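Local structure of hypothetical protein PA3352 (Pseudomonas aeruginosa, 2FUP) at residues Ala13-His18 with Arg60-Ile65; Ala19-Gln24 with Gln49-Gln54. The protein is a putative flagella synthesis protein of the FlgN family, and probably acts as an export chaperone for hook-associated proteins, as its relatives do. All coordinates share one frame; numbering follows the deposited sequence. Where two conformers were deposited one is given.

Interaction 1: residues Ala13-His18 with Arg60-Ile65; sequences AEDIGH and RARAEI
Asp15 and Arg62 reach toward each other from opposite sides across a helical hairpin, in which helix 7-34 and helix 39-68 run antiparallel within an all-helical chain. Their CA atoms stand 10.3 Å apart, too far for short side chains to pack, so the gap suits a long, charged arginine meeting a carboxylate.

The direct interaction is a salt bridge: Arg62 NH1 donates to Asp15 OD1 at 2.5 Å, with an almost straight N-H...O angle of 172°. Both residues have two conformers, so the very short length is doubtful as a measure of strength. The oxygen lies in the guanidinium plane, at its edge, whereas the nitrogen meets Asp15 OD1 from above the carboxylate plane, 44° out of it. The two planes stand nearly perpendicular, and the contact is a single N-H...O bond, not a two-pronged one. The arginine chain bends at chi3 (-60°), which turns its guanidinium edge to the acid.

Apolar packing adds to this: the Arg62 side chain touches Leu8 and Phe12 of helix 7-34 and Leu98 of helix 88-114, as suits a mostly hydrocarbon chain.

Further hydrogen bonds complete the site. Asp15 OD2 accepts from Asn58, one turn before Arg62 on helix 39-68. A water closes the arrangement, donating to Asp15 OD1 at 2.6 Å and accepting from Arg62 NH2 at 3.0 Å.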
# COMPACT_ATOMS: atom_id res chain seq x y z
N ALA A 13 2.13 9.69 0.82
CA ALA A 13 3.32 9.63 1.69
C ALA A 13 3.09 8.64 2.82
O ALA A 13 3.94 7.82 3.13
CB ALA A 13 3.65 11.03 2.26
N GLU A 14 1.94 8.72 3.46
CA GLU A 14 1.63 7.79 4.54
C GLU A 14 1.63 6.35 4.05
O GLU A 14 2.20 5.46 4.68
CB GLU A 14 0.25 8.08 5.12
CG GLU A 14 0.16 9.37 5.90
CD GLU A 14 -1.22 9.67 6.50
OE1 GLU A 14 -2.11 8.76 6.44
OE2 GLU A 14 -1.37 10.82 7.05
N ASP A 15 1.05 6.12 2.88
CA ASP A 15 0.94 4.75 2.39
C ASP A 15 2.27 4.18 1.94
O ASP A 15 2.51 2.98 2.09
CB ASP A 15 -0.17 4.61 1.33
CG ASP A 15 -1.53 4.53 1.96
OD1 ASP A 15 -2.53 4.20 1.28
OD2 ASP A 15 -1.55 4.60 3.16
N ILE A 16 3.16 5.00 1.38
CA ILE A 16 4.54 4.54 1.05
C ILE A 16 5.24 4.05 2.36
O ILE A 16 5.87 3.00 2.39
CB ILE A 16 5.32 5.59 0.29
CG1 ILE A 16 4.82 5.66 -1.16
CG2 ILE A 16 6.79 5.26 0.31
CD1 ILE A 16 5.11 6.95 -1.83
N GLY A 17 5.07 4.81 3.43
CA GLY A 17 5.67 4.40 4.72
C GLY A 17 5.06 3.09 5.15
O GLY A 17 5.78 2.21 5.60
N HIS A 18 3.73 2.99 5.10
CA HIS A 18 3.11 1.75 5.57
C HIS A 18 3.45 0.55 4.67
O HIS A 18 3.62 -0.55 5.18
CB HIS A 18 1.60 1.91 5.74
CG HIS A 18 1.22 3.00 6.67
ND1 HIS A 18 1.90 3.27 7.83
CD2 HIS A 18 0.19 3.88 6.60
CE1 HIS A 18 1.29 4.27 8.46
NE2 HIS A 18 0.28 4.68 7.71
N ARG A 60 -9.09 3.85 0.06
CA ARG A 60 -10.47 4.35 -0.10
C ARG A 60 -10.49 5.86 -0.10
O ARG A 60 -11.34 6.46 -0.79
CB ARG A 60 -11.46 3.80 0.90
CG ARG A 60 -11.78 2.31 0.63
CD ARG A 60 -12.89 1.86 1.51
NE ARG A 60 -13.56 0.67 1.01
CZ ARG A 60 -14.24 -0.18 1.78
NH1 ARG A 60 -14.22 -0.05 3.10
NH2 ARG A 60 -14.88 -1.22 1.24
N ALA A 61 -9.61 6.49 0.67
CA ALA A 61 -9.53 7.96 0.73
C ALA A 61 -9.05 8.49 -0.60
O ALA A 61 -9.62 9.43 -1.16
CB ALA A 61 -8.66 8.38 1.85
N ARG A 62 -7.94 7.90 -1.12
CA ARG A 62 -7.42 8.36 -2.41
C ARG A 62 -8.46 8.19 -3.52
O ARG A 62 -8.65 9.06 -4.40
CB ARG A 62 -6.14 7.63 -2.81
CG ARG A 62 -5.04 8.02 -1.84
CD ARG A 62 -3.69 7.74 -2.48
NE ARG A 62 -3.69 6.32 -2.75
CZ ARG A 62 -3.44 5.41 -1.82
NH1 ARG A 62 -3.00 5.79 -0.65
NH2 ARG A 62 -3.56 4.14 -2.08
N ALA A 63 -9.16 7.04 -3.50
CA ALA A 63 -10.18 6.77 -4.53
C ALA A 63 -11.29 7.82 -4.45
O ALA A 63 -11.79 8.30 -5.50
CB ALA A 63 -10.81 5.34 -4.34
N GLU A 64 -11.71 8.19 -3.21
CA GLU A 64 -12.77 9.17 -3.04
C GLU A 64 -12.36 10.55 -3.54
O GLU A 64 -13.15 11.26 -4.18
CB GLU A 64 -13.25 9.21 -1.59
CG GLU A 64 -14.44 10.15 -1.29
CD GLU A 64 -15.74 9.85 -2.05
OE1 GLU A 64 -15.91 8.66 -2.42
OE2 GLU A 64 -16.60 10.80 -2.24
N ILE A 65 -11.11 10.94 -3.31
CA ILE A 65 -10.64 12.21 -3.78
C ILE A 65 -10.71 12.21 -5.31
O ILE A 65 -11.15 13.21 -5.93
CB ILE A 65 -9.22 12.49 -3.22
CG1 ILE A 65 -9.32 12.74 -1.73
CG2 ILE A 65 -8.58 13.61 -3.97
CD1 ILE A 65 -8.00 12.81 -1.02
O HOH W 1 -3.29 2.09 0.05

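Interaction 2: residues Ala19-Gln24 with Gln49-Gln54; sequences ANQLLQ and QPLMQQ
Leu51 projects from helix 39-68 into the face that helix 7-34 presents at Gln21 and Leu22, and its side chain contributes the largest share of this buried contact. The two short helical segments run antiparallel at an angle of 142°, with axes 9.8 Å apart at their closest, and the CA atoms of Leu22 and Leu51 approach to 6.7 Å.

The CB of Leu51 points toward the opposite helix. With chi1 at -68° and chi2 at 173°, the chain runs out straight from CA to CD1, which brings that methyl to the facing backbone. CB and CG serve as the stem; the methyls do the touching. Leu51 CD1 reaches the helix surface itself, 3.8 Å from the backbone N of Leu22. Leu51 CD1 also packs against Gln21 CB (3.9 Å) and, more loosely, Leu22 CB (4.3 Å). The other branch, Leu51 CD2, comes 4.1 Å from Gln21 OE1 and also packs beside the ring of His18; here the Gln21 side chain crosses that of Leu51 at about a right angle. Gln21 thus lends its aliphatic base to the packing while its polar amide lies at the margin, a fitting division for an exposed position.

A second apolar contact joins Leu22 CD1 to CG of the selenomethionine Met52 at 4.4 Å. Leucine and methionine suit this interior because they fill it without polar groups needing partners.

Around this interface, Leu22 also meets Lys48 and Leu55, Met52 packs on helix 121-130 through Ser122 and Leu126, and Ala19, turned away from helix 39-68, lies against Leu101 of helix 88-114.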
# COMPACT_ATOMS: atom_id res chain seq x y z
N ALA A 19 3.52 0.75 3.36
CA ALA A 19 3.87 -0.32 2.45
C ALA A 19 5.31 -0.76 2.66
O ALA A 19 5.61 -1.93 2.61
CB ALA A 19 3.64 0.09 1.02
N ASN A 20 6.22 0.18 2.88
CA ASN A 20 7.59 -0.22 3.23
C ASN A 20 7.61 -1.05 4.53
O ASN A 20 8.30 -2.07 4.59
CB ASN A 20 8.45 1.01 3.41
CG ASN A 20 9.07 1.47 2.12
OD1 ASN A 20 9.69 0.69 1.40
ND2 ASN A 20 8.96 2.78 1.84
N GLN A 21 6.86 -0.61 5.54
CA GLN A 21 6.86 -1.35 6.78
C GLN A 21 6.26 -2.74 6.55
O GLN A 21 6.74 -3.74 7.11
CB GLN A 21 6.20 -0.57 7.90
CG GLN A 21 7.13 0.57 8.33
CD GLN A 21 6.81 1.08 9.71
OE1 GLN A 21 5.65 1.14 10.08
NE2 GLN A 21 7.84 1.44 10.49
N LEU A 22 5.19 -2.82 5.76
CA LEU A 22 4.56 -4.13 5.47
C LEU A 22 5.56 -5.07 4.78
O LEU A 22 5.73 -6.22 5.16
CB LEU A 22 3.29 -3.91 4.62
CG LEU A 22 2.51 -5.18 4.33
CD1 LEU A 22 2.06 -5.88 5.57
CD2 LEU A 22 1.29 -4.86 3.44
N LEU A 23 6.26 -4.53 3.78
CA LEU A 23 7.23 -5.35 3.04
C LEU A 23 8.29 -5.90 4.01
O LEU A 23 8.70 -7.05 3.91
CB LEU A 23 7.83 -4.50 1.93
CG LEU A 23 8.77 -5.20 0.99
CD1 LEU A 23 8.12 -6.39 0.29
CD2 LEU A 23 9.37 -4.17 -0.01
N GLN A 24 8.79 -5.04 4.90
CA GLN A 24 9.77 -5.47 5.88
C GLN A 24 9.23 -6.59 6.83
O GLN A 24 9.90 -7.57 7.13
CB GLN A 24 10.21 -4.29 6.69
CG GLN A 24 11.09 -3.34 5.85
CD GLN A 24 11.31 -1.98 6.44
OE1 GLN A 24 11.40 -1.83 7.64
NE2 GLN A 24 11.48 -0.96 5.57
N GLN A 49 -1.46 -6.11 11.03
CA GLN A 49 -2.89 -5.70 11.10
C GLN A 49 -3.10 -4.20 10.98
O GLN A 49 -3.80 -3.75 10.07
CB GLN A 49 -3.59 -6.23 12.38
CG GLN A 49 -3.71 -7.74 12.51
CD GLN A 49 -4.00 -8.41 11.21
OE1 GLN A 49 -3.18 -9.15 10.67
NE2 GLN A 49 -5.18 -8.13 10.66
N PRO A 50 -2.52 -3.41 11.88
CA PRO A 50 -2.79 -1.97 11.72
C PRO A 50 -2.33 -1.40 10.37
O PRO A 50 -2.89 -0.41 9.91
CB PRO A 50 -2.01 -1.33 12.85
CG PRO A 50 -1.03 -2.43 13.33
CD PRO A 50 -1.69 -3.71 13.06
N LEU A 51 -1.33 -2.01 9.75
CA LEU A 51 -0.84 -1.47 8.49
C LEU A 51 -1.83 -1.74 7.38
O LEU A 51 -2.03 -0.93 6.48
CB LEU A 51 0.54 -2.10 8.10
CG LEU A 51 1.63 -1.66 9.04
CD1 LEU A 51 2.89 -2.46 8.70
CD2 LEU A 51 1.89 -0.18 8.99
N MSE A 52 -2.42 -2.92 7.39
CA MSE A 52 -3.29 -3.33 6.31
C MSE A 52 -4.60 -2.52 6.41
O MSE A 52 -5.18 -2.11 5.39
CB MSE A 52 -3.54 -4.82 6.43
CG MSE A 52 -2.29 -5.61 6.23
SE MSE A 52 -2.62 -7.47 6.57
CE MSE A 52 -3.23 -7.42 8.34
N GLN A 53 -5.00 -2.27 7.64
CA GLN A 53 -6.18 -1.40 7.89
C GLN A 53 -5.93 0.01 7.37
O GLN A 53 -6.81 0.63 6.69
CB GLN A 53 -6.46 -1.28 9.38
N GLN A 54 -4.76 0.55 7.69
CA GLN A 54 -4.41 1.87 7.25
C GLN A 54 -4.30 1.89 5.74
O GLN A 54 -4.77 2.84 5.08
CB GLN A 54 -3.11 2.44 7.88
CG GLN A 54 -3.23 2.71 9.39
CD GLN A 54 -1.91 2.78 10.11
OE1 GLN A 54 -1.08 1.84 10.05
NE2 GLN A 54 -1.64 3.93 10.71

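Both interactions join helix 7-34 to helix 39-68, with centres about 12 Å apart, and the sequence between the segments of interaction 1 contains both segments of interaction 2. Interaction 2 is the more buried: leucines and a selenomethionine meet through van der Waals contact alone, and an exposed glutamine edges the site. Interaction 1 is partly buried, and there a charged pair with a water spans a wider separation, giving less than half the buried surface (78 against 183 Å²). His18 connects the two, its ring packing on Leu51 and Gln54. At these two levels one helix pair is joined by apolar packing and by a polar bridge, and Leu11 continues apolar packing beside the latter.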